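PDB 6HOX: binding domain (Hc) of Paraclostridial Mosquitocidal Protein 1 from Paraclostridium bifermentans, which binds receptors on host cells and so directs a botulinum-like neurotoxin that specifically targets Anopheles mosquitoes to host nerve cells. Local coordinates for residues N154-K159 / A269-P274; Y264-A269 / P305-K310; T148-S153 / L181-D186; Q374-S377 / Y381-Q384. One frame throughout, in Å; residues are numbered along the deposited sequence.

Contact 1. Residues N154-K159 / A269-P274; sequences NSFIDK and AILGGP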
loop_
_atom_site.group_PDB
_atom_site.type_symbol
_atom_site.label_atom_id
_atom_site.label_comp_id
_atom_site.label_asym_id
_atom_site.label_seq_id
_atom_site.Cartn_x
_atom_site.Cartn_y
_atom_site.Cartn_z
ATOM N N ASN A 154 4.335 8.408 -12.943
ATOM C CA ASN A 154 4.004 7.245 -13.757
ATOM C C ASN A 154 3.675 6.019 -12.888
ATOM O O ASN A 154 2.936 5.150 -13.328
ATOM C CB ASN A 154 5.140 6.952 -14.739
ATOM C CG ASN A 154 5.517 8.172 -15.556
ATOM O OD1 ASN A 154 6.687 8.547 -15.620
ATOM N ND2 ASN A 154 4.531 8.809 -16.172
ATOM N N SER A 155 4.216 5.950 -11.664
ATOM C CA SER A 155 4.143 4.721 -10.836
ATOM C C SER A 155 3.540 4.984 -9.450
ATOM O O SER A 155 3.523 4.058 -8.638
ATOM C CB SER A 155 5.514 4.084 -10.678
ATOM O OG SER A 155 5.864 3.323 -11.831
ATOM N N PHE A 156 3.066 6.207 -9.173
ATOM C CA PHE A 156 2.646 6.575 -7.794
ATOM C C PHE A 156 1.781 5.468 -7.176
ATOM O O PHE A 156 2.076 4.958 -6.102
ATOM C CB PHE A 156 1.915 7.919 -7.753
ATOM C CG PHE A 156 1.097 8.158 -6.509
ATOM C CD1 PHE A 156 1.624 7.921 -5.249
ATOM C CD2 PHE A 156 -0.196 8.653 -6.597
ATOM C CE1 PHE A 156 0.864 8.133 -4.107
ATOM C CE2 PHE A 156 -0.948 8.881 -5.452
ATOM C CZ PHE A 156 -0.419 8.615 -4.207
ATOM N N ILE A 157 0.721 5.080 -7.878
ATOM C CA ILE A 157 -0.307 4.265 -7.289
ATOM C C ILE A 157 0.174 2.819 -7.097
ATOM O O ILE A 157 -0.031 2.249 -6.014
ATOM C CB ILE A 157 -1.608 4.358 -8.112
ATOM C CG1 ILE A 157 -2.276 5.717 -7.898
ATOM C CG2 ILE A 157 -2.554 3.229 -7.762
ATOM C CD1 ILE A 157 -2.649 5.982 -6.447
ATOM N N ASP A 158 0.797 2.231 -8.125
ATOM C CA ASP A 158 0.953 0.784 -8.153
ATOM C C ASP A 158 2.313 0.340 -7.599
ATOM O O ASP A 158 2.393 -0.776 -7.108
ATOM C CB ASP A 158 0.669 0.201 -9.545
ATOM C CG ASP A 158 1.532 0.766 -10.653
ATOM O OD1 ASP A 158 2.210 1.777 -10.400
ATOM O OD2 ASP A 158 1.510 0.193 -11.768
ATOM N N LYS A 159 3.371 1.161 -7.708
ATOM C CA LYS A 159 4.725 0.636 -7.406
ATOM C C LYS A 159 5.695 1.619 -6.731
ATOM O O LYS A 159 6.591 1.144 -6.061
ATOM C CB LYS A 159 5.344 0.042 -8.671
ATOM C CG LYS A 159 4.928 -1.402 -8.887
ATOM C CD LYS A 159 5.574 -2.079 -10.047
ATOM C CE LYS A 159 5.129 -3.524 -10.155
ATOM N NZ LYS A 159 3.711 -3.620 -10.556
ATOM N N ALA A 269 -10.204 7.522 -10.854
ATOM C CA ALA A 269 -9.979 8.286 -12.071
ATOM C C ALA A 269 -9.506 9.711 -11.753
ATOM O O ALA A 269 -8.897 10.312 -12.594
ATOM C CB ALA A 269 -11.222 8.282 -12.941
ATOM N N ILE A 270 -9.771 10.230 -10.546
ATOM C CA ILE A 270 -9.370 11.587 -10.148
ATOM C C ILE A 270 -8.885 11.542 -8.708
ATOM O O ILE A 270 -9.635 11.857 -7.789
ATOM C CB ILE A 270 -10.528 12.599 -10.282
ATOM C CG1 ILE A 270 -11.161 12.557 -11.669
ATOM C CG2 ILE A 270 -10.085 14.009 -9.934
ATOM C CD1 ILE A 270 -12.341 11.628 -11.736
ATOM N N LEU A 271 -7.617 11.171 -8.529
ATOM C CA LEU A 271 -7.074 10.912 -7.199
ATOM C C LEU A 271 -7.108 12.172 -6.328
ATOM O O LEU A 271 -7.418 12.088 -5.149
ATOM C CB LEU A 271 -5.647 10.386 -7.352
ATOM C CG LEU A 271 -5.558 8.986 -7.950
ATOM C CD1 LEU A 271 -4.115 8.650 -8.291
ATOM C CD2 LEU A 271 -6.150 7.962 -6.995
ATOM N N GLY A 272 -6.824 13.330 -6.939
ATOM C CA GLY A 272 -6.785 14.619 -6.251
ATOM C C GLY A 272 -8.122 15.352 -6.235
ATOM O O GLY A 272 -8.203 16.504 -5.763
ATOM N N GLY A 273 -9.186 14.699 -6.713
ATOM C CA GLY A 273 -10.539 15.298 -6.735
ATOM C C GLY A 273 -11.259 15.088 -5.406
ATOM O O GLY A 273 -11.520 13.958 -5.019
ATOM N N PRO A 274 -11.586 16.152 -4.639
ATOM C CA PRO A 274 -12.255 15.981 -3.348
ATOM C C PRO A 274 -13.755 15.665 -3.491
ATOM O O PRO A 274 -14.426 16.280 -4.308
ATOM C CB PRO A 274 -12.053 17.357 -2.690
ATOM C CG PRO A 274 -12.047 18.326 -3.855
ATOM C CD PRO A 274 -11.346 17.568 -4.971
#

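Contact 2. Residues Y264-A269 / P305-K310; sequences YMINQA and PYLYHK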
loop_
_atom_site.group_PDB
_atom_site.type_symbol
_atom_site.label_atom_id
_atom_site.label_comp_id
_atom_site.label_asym_id
_atom_site.label_seq_id
_atom_site.Cartn_x
_atom_site.Cartn_y
_atom_site.Cartn_z
ATOM N N TYR A 264 -11.630 9.711 3.830
ATOM C CA TYR A 264 -11.864 10.403 2.585
ATOM C C TYR A 264 -12.133 9.354 1.513
ATOM O O TYR A 264 -11.433 8.339 1.426
ATOM C CB TYR A 264 -10.671 11.287 2.201
ATOM C CG TYR A 264 -10.275 12.251 3.289
ATOM C CD1 TYR A 264 -10.963 13.436 3.487
ATOM C CD2 TYR A 264 -9.223 11.964 4.140
ATOM C CE1 TYR A 264 -10.604 14.313 4.500
ATOM C CE2 TYR A 264 -8.854 12.828 5.162
ATOM C CZ TYR A 264 -9.555 14.003 5.351
ATOM O OH TYR A 264 -9.180 14.857 6.355
ATOM N N MET A 265 -13.136 9.625 0.688
ATOM C CA MET A 265 -13.553 8.708 -0.327
ATOM C C MET A 265 -13.183 9.320 -1.671
ATOM O O MET A 265 -13.548 10.475 -1.934
ATOM C CB MET A 265 -15.061 8.451 -0.228
ATOM C CG MET A 265 -15.589 7.481 -1.246
ATOM S SD MET A 265 -17.337 7.212 -0.980
ATOM C CE MET A 265 -17.625 5.924 -2.188
ATOM N N ILE A 266 -12.439 8.540 -2.473
ATOM C CA ILE A 266 -11.785 8.983 -3.699
ATOM C C ILE A 266 -12.093 8.018 -4.848
ATOM O O ILE A 266 -12.082 6.796 -4.695
ATOM C CB ILE A 266 -10.267 9.088 -3.466
ATOM C CG1 ILE A 266 -9.946 10.193 -2.459
ATOM C CG2 ILE A 266 -9.532 9.264 -4.785
ATOM C CD1 ILE A 266 -8.526 10.166 -1.941
ATOM N N ASN A 267 -12.312 8.598 -6.026
ATOM C CA ASN A 267 -12.492 7.852 -7.244
ATOM C C ASN A 267 -11.136 7.701 -7.920
ATOM O O ASN A 267 -10.395 8.668 -8.026
ATOM C CB ASN A 267 -13.462 8.530 -8.208
ATOM C CG ASN A 267 -13.803 7.629 -9.373
ATOM O OD1 ASN A 267 -13.080 7.584 -10.362
ATOM N ND2 ASN A 267 -14.893 6.893 -9.256
ATOM N N GLN A 268 -10.841 6.483 -8.389
ATOM C CA GLN A 268 -9.521 6.173 -8.913
ATOM C C GLN A 268 -9.191 7.080 -10.105
ATOM O O GLN A 268 -8.035 7.390 -10.325
ATOM C CB GLN A 268 -9.406 4.697 -9.278
ATOM C CG GLN A 268 -8.029 4.314 -9.804
ATOM C CD GLN A 268 -7.967 2.840 -10.083
ATOM O OE1 GLN A 268 -8.617 2.340 -10.999
ATOM N NE2 GLN A 268 -7.263 2.118 -9.225
ATOM N N ALA A 269 -10.204 7.522 -10.854
ATOM C CA ALA A 269 -9.979 8.286 -12.071
ATOM C C ALA A 269 -9.506 9.711 -11.753
ATOM O O ALA A 269 -8.897 10.312 -12.594
ATOM C CB ALA A 269 -11.222 8.282 -12.941
ATOM N N PRO A 305 -1.250 14.654 -5.639
ATOM C CA PRO A 305 -2.666 14.910 -5.387
ATOM C C PRO A 305 -2.896 15.131 -3.896
ATOM O O PRO A 305 -2.276 14.460 -3.060
ATOM C CB PRO A 305 -3.362 13.621 -5.834
ATOM C CG PRO A 305 -2.308 12.564 -5.555
ATOM C CD PRO A 305 -0.996 13.234 -5.923
ATOM N N TYR A 306 -3.783 16.067 -3.582
ATOM C CA TYR A 306 -4.300 16.198 -2.245
ATOM C C TYR A 306 -5.215 15.002 -1.954
ATOM O O TYR A 306 -6.014 14.623 -2.805
ATOM C CB TYR A 306 -5.099 17.498 -2.087
ATOM C CG TYR A 306 -4.267 18.734 -1.888
ATOM C CD1 TYR A 306 -3.831 19.098 -0.630
ATOM C CD2 TYR A 306 -3.928 19.547 -2.962
ATOM C CE1 TYR A 306 -3.054 20.229 -0.442
ATOM C CE2 TYR A 306 -3.168 20.690 -2.792
ATOM C CZ TYR A 306 -2.727 21.031 -1.526
ATOM O OH TYR A 306 -1.952 22.140 -1.346
ATOM N N LEU A 307 -5.112 14.447 -0.741
ATOM C CA LEU A 307 -6.016 13.387 -0.276
ATOM C C LEU A 307 -6.911 13.884 0.861
ATOM O O LEU A 307 -8.011 13.363 1.026
ATOM C CB LEU A 307 -5.212 12.182 0.229
ATOM C CG LEU A 307 -4.216 11.565 -0.751
ATOM C CD1 LEU A 307 -3.519 10.390 -0.106
ATOM C CD2 LEU A 307 -4.886 11.143 -2.037
ATOM N N TYR A 308 -6.408 14.814 1.685
ATOM C CA TYR A 308 -7.109 15.242 2.907
ATOM C C TYR A 308 -7.901 16.550 2.668
ATOM O O TYR A 308 -8.946 16.762 3.298
ATOM C CB TYR A 308 -6.135 15.450 4.071
ATOM C CG TYR A 308 -5.114 14.369 4.378
ATOM C CD1 TYR A 308 -5.321 13.024 4.100
ATOM C CD2 TYR A 308 -3.933 14.708 5.021
ATOM C CE1 TYR A 308 -4.362 12.060 4.409
ATOM C CE2 TYR A 308 -2.976 13.761 5.351
ATOM C CZ TYR A 308 -3.194 12.427 5.060
ATOM O OH TYR A 308 -2.235 11.517 5.400
ATOM N N HIS A 309 -7.371 17.441 1.814
ATOM C CA HIS A 309 -7.973 18.756 1.445
ATOM C C HIS A 309 -8.320 19.574 2.695
ATOM O O HIS A 309 -9.432 20.092 2.822
ATOM C CB HIS A 309 -9.207 18.570 0.553
ATOM C CG HIS A 309 -8.964 17.706 -0.640
ATOM N ND1 HIS A 309 -8.380 18.184 -1.786
ATOM C CD2 HIS A 309 -9.180 16.384 -0.842
ATOM C CE1 HIS A 309 -8.283 17.207 -2.663
ATOM N NE2 HIS A 309 -8.758 16.086 -2.102
ATOM N N LYS A 310 -7.362 19.690 3.617
ATOM C CA LYS A 310 -7.586 20.404 4.873
ATOM C C LYS A 310 -7.882 21.876 4.567
ATOM O O LYS A 310 -7.346 22.449 3.628
ATOM C CB LYS A 310 -6.391 20.200 5.805
ATOM C CG LYS A 310 -6.196 18.748 6.217
ATOM C CD LYS A 310 -5.418 18.554 7.496
ATOM C CE LYS A 310 -5.980 17.444 8.359
ATOM N NZ LYS A 310 -5.183 17.277 9.598
HETATM O O HOH W 1 -9.797 17.514 5.688
#

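Contact 3. Residues T148-S153 / L181-D186; sequences TSLTFS and LYINGD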
loop_
_atom_site.group_PDB
_atom_site.type_symbol
_atom_site.label_atom_id
_atom_site.label_comp_id
_atom_site.label_asym_id
_atom_site.label_seq_id
_atom_site.Cartn_x
_atom_site.Cartn_y
_atom_site.Cartn_z
ATOM N N THR A 148 15.930 0.883 -8.295
ATOM C CA THR A 148 14.663 1.060 -9.001
ATOM C C THR A 148 14.631 2.510 -9.522
ATOM O O THR A 148 15.204 3.403 -8.903
ATOM C CB THR A 148 13.456 0.688 -8.132
ATOM O OG1 THR A 148 13.402 1.620 -7.057
ATOM C CG2 THR A 148 13.517 -0.727 -7.598
ATOM N N SER A 149 13.999 2.715 -10.683
ATOM C CA SER A 149 14.027 4.010 -11.372
ATOM C C SER A 149 12.594 4.481 -11.606
ATOM O O SER A 149 12.301 5.057 -12.608
ATOM C CB SER A 149 14.815 3.935 -12.675
ATOM O OG SER A 149 14.210 3.017 -13.579
ATOM N N LEU A 150 11.723 4.239 -10.624
ATOM C CA LEU A 150 10.325 4.621 -10.696
ATOM C C LEU A 150 10.218 6.133 -10.495
ATOM O O LEU A 150 11.053 6.726 -9.816
ATOM C CB LEU A 150 9.544 3.849 -9.629
ATOM C CG LEU A 150 9.512 2.335 -9.836
ATOM C CD1 LEU A 150 9.432 1.595 -8.523
ATOM C CD2 LEU A 150 8.350 1.942 -10.708
ATOM N N THR A 151 9.193 6.727 -11.118
ATOM C CA THR A 151 8.889 8.145 -11.026
ATOM C C THR A 151 7.488 8.281 -10.445
ATOM O O THR A 151 6.620 7.464 -10.749
ATOM C CB THR A 151 8.913 8.841 -12.392
ATOM O OG1 THR A 151 7.802 8.308 -13.109
ATOM C CG2 THR A 151 10.200 8.627 -13.161
ATOM N N PHE A 152 7.289 9.307 -9.615
ATOM C CA PHE A 152 6.023 9.489 -8.939
ATOM C C PHE A 152 4.883 9.529 -9.972
ATOM O O PHE A 152 3.925 8.767 -9.857
ATOM C CB PHE A 152 6.064 10.727 -8.049
ATOM C CG PHE A 152 4.866 10.839 -7.142
ATOM C CD1 PHE A 152 3.711 11.468 -7.575
ATOM C CD2 PHE A 152 4.881 10.288 -5.867
ATOM C CE1 PHE A 152 2.608 11.567 -6.737
ATOM C CE2 PHE A 152 3.773 10.379 -5.039
ATOM C CZ PHE A 152 2.640 11.026 -5.472
ATOM N N SER A 153 5.033 10.372 -11.002
ATOM C CA SER A 153 3.992 10.642 -12.016
ATOM C C SER A 153 3.441 9.348 -12.623
ATOM O O SER A 153 2.239 9.216 -12.806
ATOM C CB SER A 153 4.520 11.534 -13.107
ATOM O OG SER A 153 5.104 12.705 -12.567
ATOM N N LEU A 181 14.717 -8.499 -8.754
ATOM C CA LEU A 181 13.918 -7.710 -7.825
ATOM C C LEU A 181 12.472 -7.591 -8.320
ATOM O O LEU A 181 12.224 -7.320 -9.497
ATOM C CB LEU A 181 14.527 -6.322 -7.631
ATOM C CG LEU A 181 13.890 -5.530 -6.480
ATOM C CD1 LEU A 181 14.921 -4.722 -5.712
ATOM C CD2 LEU A 181 12.793 -4.607 -6.980
ATOM N N TYR A 182 11.542 -7.747 -7.369
ATOM C CA TYR A 182 10.104 -7.750 -7.589
ATOM C C TYR A 182 9.454 -6.712 -6.659
ATOM O O TYR A 182 9.889 -6.563 -5.523
ATOM C CB TYR A 182 9.501 -9.120 -7.255
ATOM C CG TYR A 182 9.994 -10.301 -8.053
ATOM C CD1 TYR A 182 11.169 -10.947 -7.716
ATOM C CD2 TYR A 182 9.257 -10.819 -9.112
ATOM C CE1 TYR A 182 11.633 -12.034 -8.442
ATOM C CE2 TYR A 182 9.705 -11.914 -9.843
ATOM C CZ TYR A 182 10.903 -12.521 -9.520
ATOM O OH TYR A 182 11.373 -13.602 -10.221
ATOM N N ILE A 183 8.429 -5.996 -7.153
ATOM C CA ILE A 183 7.498 -5.228 -6.314
ATOM C C ILE A 183 6.093 -5.793 -6.562
ATOM O O ILE A 183 5.700 -5.955 -7.727
ATOM C CB ILE A 183 7.564 -3.706 -6.587
ATOM C CG1 ILE A 183 8.969 -3.155 -6.356
ATOM C CG2 ILE A 183 6.548 -2.970 -5.727
ATOM C CD1 ILE A 183 9.198 -1.739 -6.816
ATOM N N ASN A 184 5.385 -6.127 -5.468
ATOM C CA ASN A 184 4.036 -6.664 -5.475
ATOM C C ASN A 184 3.969 -7.860 -6.433
ATOM O O ASN A 184 3.038 -7.998 -7.222
ATOM C CB ASN A 184 3.006 -5.569 -5.793
ATOM C CG ASN A 184 2.979 -4.459 -4.754
ATOM O OD1 ASN A 184 3.412 -4.648 -3.612
ATOM N ND2 ASN A 184 2.496 -3.286 -5.136
ATOM N N GLY A 185 4.980 -8.733 -6.359
ATOM C CA GLY A 185 4.975 -9.973 -7.103
ATOM C C GLY A 185 5.328 -9.807 -8.575
ATOM O O GLY A 185 5.328 -10.794 -9.298
ATOM N N ASP A 186 5.581 -8.572 -9.031
ATOM C CA ASP A 186 5.990 -8.283 -10.412
ATOM C C ASP A 186 7.504 -8.012 -10.499
ATOM O O ASP A 186 8.044 -7.144 -9.825
ATOM C CB ASP A 186 5.259 -7.058 -10.964
ATOM C CG ASP A 186 3.758 -7.223 -11.122
ATOM O OD1 ASP A 186 3.313 -8.362 -11.365
ATOM O OD2 ASP A 186 3.052 -6.204 -11.012
#

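Contact 4. Residues Q374-S377 / Y381-Q384; sequences QLQS and YYCQ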
loop_
_atom_site.group_PDB
_atom_site.type_symbol
_atom_site.label_atom_id
_atom_site.label_comp_id
_atom_site.label_asym_id
_atom_site.label_seq_id
_atom_site.Cartn_x
_atom_site.Cartn_y
_atom_site.Cartn_z
ATOM N N GLN A 374 -15.305 -6.767 -4.507
ATOM C CA GLN A 374 -14.031 -6.796 -5.158
ATOM C C GLN A 374 -14.161 -7.719 -6.359
ATOM O O GLN A 374 -14.181 -8.916 -6.194
ATOM C CB GLN A 374 -12.926 -7.251 -4.204
ATOM C CG GLN A 374 -11.555 -7.291 -4.861
ATOM C CD GLN A 374 -11.206 -5.968 -5.481
ATOM O OE1 GLN A 374 -11.443 -5.743 -6.671
ATOM N NE2 GLN A 374 -10.668 -5.071 -4.669
ATOM N N LEU A 375 -14.264 -7.124 -7.547
ATOM C CA LEU A 375 -14.425 -7.859 -8.792
ATOM C C LEU A 375 -13.067 -8.178 -9.425
ATOM O O LEU A 375 -13.013 -8.912 -10.397
ATOM C CB LEU A 375 -15.282 -7.030 -9.755
ATOM C CG LEU A 375 -16.744 -6.838 -9.349
ATOM C CD1 LEU A 375 -17.447 -5.909 -10.324
ATOM C CD2 LEU A 375 -17.476 -8.169 -9.284
ATOM N N GLN A 376 -11.998 -7.577 -8.900
ATOM C CA GLN A 376 -10.619 -7.875 -9.285
ATOM C C GLN A 376 -10.066 -8.855 -8.234
ATOM O O GLN A 376 -10.813 -9.617 -7.671
ATOM C CB GLN A 376 -9.849 -6.555 -9.426
ATOM C CG GLN A 376 -10.422 -5.609 -10.479
ATOM C CD GLN A 376 -10.392 -6.210 -11.865
ATOM O OE1 GLN A 376 -9.378 -6.752 -12.301
ATOM N NE2 GLN A 376 -11.512 -6.128 -12.573
ATOM N N SER A 377 -8.766 -8.831 -7.955
ATOM C CA SER A 377 -8.160 -9.748 -6.968
ATOM C C SER A 377 -8.086 -9.073 -5.594
ATOM O O SER A 377 -8.206 -7.859 -5.498
ATOM C CB SER A 377 -6.821 -10.176 -7.446
ATOM O OG SER A 377 -6.101 -9.050 -7.923
ATOM N N TYR A 381 -6.093 -2.332 -3.630
ATOM C CA TYR A 381 -6.298 -1.452 -2.488
ATOM C C TYR A 381 -7.503 -0.536 -2.722
ATOM O O TYR A 381 -7.667 0.437 -2.011
ATOM C CB TYR A 381 -5.055 -0.605 -2.220
ATOM C CG TYR A 381 -3.865 -1.376 -1.710
ATOM C CD1 TYR A 381 -3.937 -2.732 -1.408
ATOM C CD2 TYR A 381 -2.645 -0.752 -1.538
ATOM C CE1 TYR A 381 -2.827 -3.452 -0.984
ATOM C CE2 TYR A 381 -1.532 -1.456 -1.101
ATOM C CZ TYR A 381 -1.623 -2.806 -0.809
ATOM O OH TYR A 381 -0.530 -3.506 -0.362
ATOM N N TYR A 382 -8.302 -0.849 -3.745
ATOM C CA TYR A 382 -9.563 -0.179 -4.032
ATOM C C TYR A 382 -10.668 -1.235 -4.017
ATOM O O TYR A 382 -10.381 -2.432 -3.973
ATOM C CB TYR A 382 -9.489 0.524 -5.386
ATOM C CG TYR A 382 -8.989 -0.340 -6.518
ATOM C CD1 TYR A 382 -9.821 -1.240 -7.171
ATOM C CD2 TYR A 382 -7.667 -0.269 -6.935
ATOM C CE1 TYR A 382 -9.354 -2.037 -8.209
ATOM C CE2 TYR A 382 -7.189 -1.049 -7.978
ATOM C CZ TYR A 382 -8.028 -1.943 -8.610
ATOM O OH TYR A 382 -7.538 -2.711 -9.633
ATOM N N CYS A 383 -11.930 -0.789 -4.039
ATOM C CA CYS A 383 -13.042 -1.698 -4.229
ATOM C C CYS A 383 -14.023 -1.112 -5.246
ATOM O O CYS A 383 -13.855 0.003 -5.710
ATOM C CB CYS A 383 -13.728 -1.978 -2.897
ATOM S SG CYS A 383 -14.598 -0.547 -2.223
ATOM N N GLN A 384 -15.065 -1.878 -5.552
ATOM C CA GLN A 384 -16.197 -1.371 -6.299
ATOM C C GLN A 384 -17.411 -1.387 -5.369
ATOM O O GLN A 384 -17.395 -2.041 -4.320
ATOM C CB GLN A 384 -16.421 -2.176 -7.573
ATOM C CG GLN A 384 -15.172 -2.311 -8.434
ATOM C CD GLN A 384 -14.283 -3.417 -7.927
ATOM O OE1 GLN A 384 -14.771 -4.461 -7.495
ATOM N NE2 GLN A 384 -12.972 -3.204 -7.981
#

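Contact 1. Residues N154-K159 / A269-P274
In Ile-157 the CG1 branch lies anti to the carbonyl carbon (chi1 -73°), and in Leu-271 a chi1 of -70° does the same for CG; with these torsions the two side chains run head-on into each other and meet tip to tip. Leu-271 CD1 does most of the touching. It stands 3.5 Å from Ile-157 CG1, which is closer than two carbons usually pack, and 3.6 Å from Ile-157 CD1. Its twin methyl takes a lesser share, Leu-271 CD2 lying 4.1 Å from Ile-157 CD1. Phe-156 adds a looser contact, its CE2 being 4.3 Å from Leu-271 CD1. No hydrogen bond crosses between the segments, and the nearest CA atoms, those of Ile-157 and Leu-271, are 9.5 Å apart, so the two backbones are joined here by apolar side chains alone. Residues 154-159 begin within the short helix 152-155 of the N-terminal receptor-binding subdomain, a lectin-like jelly roll, and run on from it, whereas 269-274 is a loop of the C-terminal beta-trefoil; the contact therefore belongs to the interface between the two subdomains. Leu-271 is carried toward that interface as the second residue of a type I turn, closed where Gly-273 N donates to Ile-270 O at 3.1 Å. On the jelly-roll side Lys-159 N bonds Ser-155 O at 3.0 Å, while Arg-167 takes the carbonyl oxygens of Phe-156 and Ile-157. Tyr-436 touches both Ile-157 and Leu-271, and Phe-252 packs on Phe-156 and Ile-157.

Contact 2. Residues Y264-A269 / P305-K310
Tyr-264 lays one face of its ring against the backbone of Leu-307 and Tyr-308, and here the packing is close; its CG lies anti to the carbonyl carbon (chi1 -54°), which goes with a ring set along that backbone. Tyr-308 CA sits 3.8 Å from the centroid of the Tyr-264 ring and only 16° off its normal, the geometry of a CH-pi contact. Over the same face lies the carbonyl of the preceding residue, with Leu-307 O 3.4 Å from Tyr-264 CG. The two tyrosine rings themselves are not a true stack: their planes are 27° apart, but they are slid so far that the centroids are separated by 5.8 Å, and what touches is Tyr-264 CE2 against Tyr-308 CD1 at 3.7 Å. Two residues along the strand, Ile-266 CD1 meets Leu-307 CD2 at 3.8 Å, the side chains crossing at about a right angle. The hydroxyl end of Tyr-264 is held more loosely. There a water stands 2.8 Å from Tyr-264 OH and donates to Tyr-308 O at 2.6 Å, filling in for a direct bond between the segments. Much of the loop's polar bonding goes to the C-terminal end of the chain, Glu-446 accepting from the backbone N atoms of Leu-307, Tyr-308 and His-309 and Tyr-308 OH bonding Trp-444 O, though His-309 ND1 bonds Arg-294. In the beta-trefoil, strand 263-267 runs antiparallel to both 316-320 and 435-438, and the loop between strands 302-305 and 316-320 folds over the face of it that presents Tyr-264 and Ile-266.

Contact 3. Residues T148-S153 / L181-D186
Flat groups play no part between Thr-148, Leu-150, Leu-181 and Ile-183, which meet solely through methyl groups; the aromatic rings of the two segments face elsewhere, Phe-152 stacking on Phe-156 and Tyr-182 packing against helix 233-241. Leu-150 and Ile-183 approach tip to tip, the outermost methyls, Leu-150 CD1 and Ile-183 CD1, being 3.8 Å apart. Beside them Thr-148 CG2 lies 4.0 Å from Leu-181 CD2, and these two side chains cross at about a right angle. The first torsion of Thr-148 (chi1 66°) sorts its branches: OG1 falls between the backbone N and the carbonyl carbon and bonds Asn-131 OD1 and Leu-132 N, which leaves CG2 to make the apolar contact. With backbone CA atoms at least 8.9 Å apart, the distance from Thr-148 to Leu-181, the segments are bridged by side chains, as between layers of a beta sandwich. That matches the lectin-like jelly roll of the N-terminal receptor-binding subdomain. Thr-148 directly follows strand 143-147 of the smaller antiparallel sheet, and Leu-181 and Ile-183 belong to strand 178-183 of the larger one, so the contact spans from one sheet toward the other. Within their own sheet Leu-181 touches Ile-171 and Ile-188, and Ile-183 touches Ile-169 and Ile-188. Past Ile-183 the chain reverses in a type I' turn with Asn-184 and Gly-185 at its corners. Ile-183 N donates to Asp-186 O and Asp-186 N returns a bond to Ile-183 O, both at 2.9 Å, making the tight hairpin that leads into strand 186-192. Further along 148-153, Thr-151 occupies the N-cap position of helix 152-155.

Contact 4. Residues Q374-S377 / Y381-Q384
One hydrogen bond joins the side-chain amides of Gln-374 and Gln-384, whose planes stand 68° apart. Gln-384 NE2 donates to Gln-374 OE1 over 3.2 Å, nearly straight at 163°; the acceptor lies in the amide plane of Gln-384, but the donor comes from above the carbonyl plane of Gln-374. That oxygen has a second donor, Gln-376 N at 2.9 Å, which does arrive in the carbonyl plane on a lone pair. Gln-384 OE1 in turn accepts from Leu-375 N at 2.7 Å, and Gln-384 NE2 also bonds Asn-434 OD1, so both ends of this buried amide are engaged and its flip is fixed. A bend at chi2 (55°) folds Gln-374 back far enough for NE2 to reach Tyr-382 O at 2.7 Å, although the poor angle makes this bond weak. The segments are the two arms of the loop between the antiparallel strands 369-373 and 384-388 of the beta-trefoil, and just beyond the hairpin's backbone ladder, where Gln-384 pairs with Ile-373, side-chain amides take over the pairing. Carbon-to-oxygen packing adds a little: Gln-376 CG approaches Tyr-382 OH to 4.2 Å, near the plane of the ring, while Gln-376 NE2 bonds Tyr-422 OH. Leu-375 CB lies 3.5 Å from Gln-384 OE1. The backbone of Cys-383 bonds that of Trp-435.

How the contacts relate
Contacts 2 and 3 are buried, each within one subdomain, the first in the trefoil and the second in the jelly roll; contacts 1 and 4 are only partly buried. Contacts 1 and 3 both use helix 152-155, and a salt bridge from Lys-159 NZ to Asp-186 OD2, 2.7 Å long, ties them together. Contacts 1 and 2 share Ala-269 and have centres about 9 Å apart, and the loop 269-274 touches Ile-266, Pro-305 and His-309 of contact 2. Apolar side chains suffice in 1 and 3, one ring face, an aliphatic pair and a water serve contact 2, and the hairpin loop of contact 4 relies on amide hydrogen bonds.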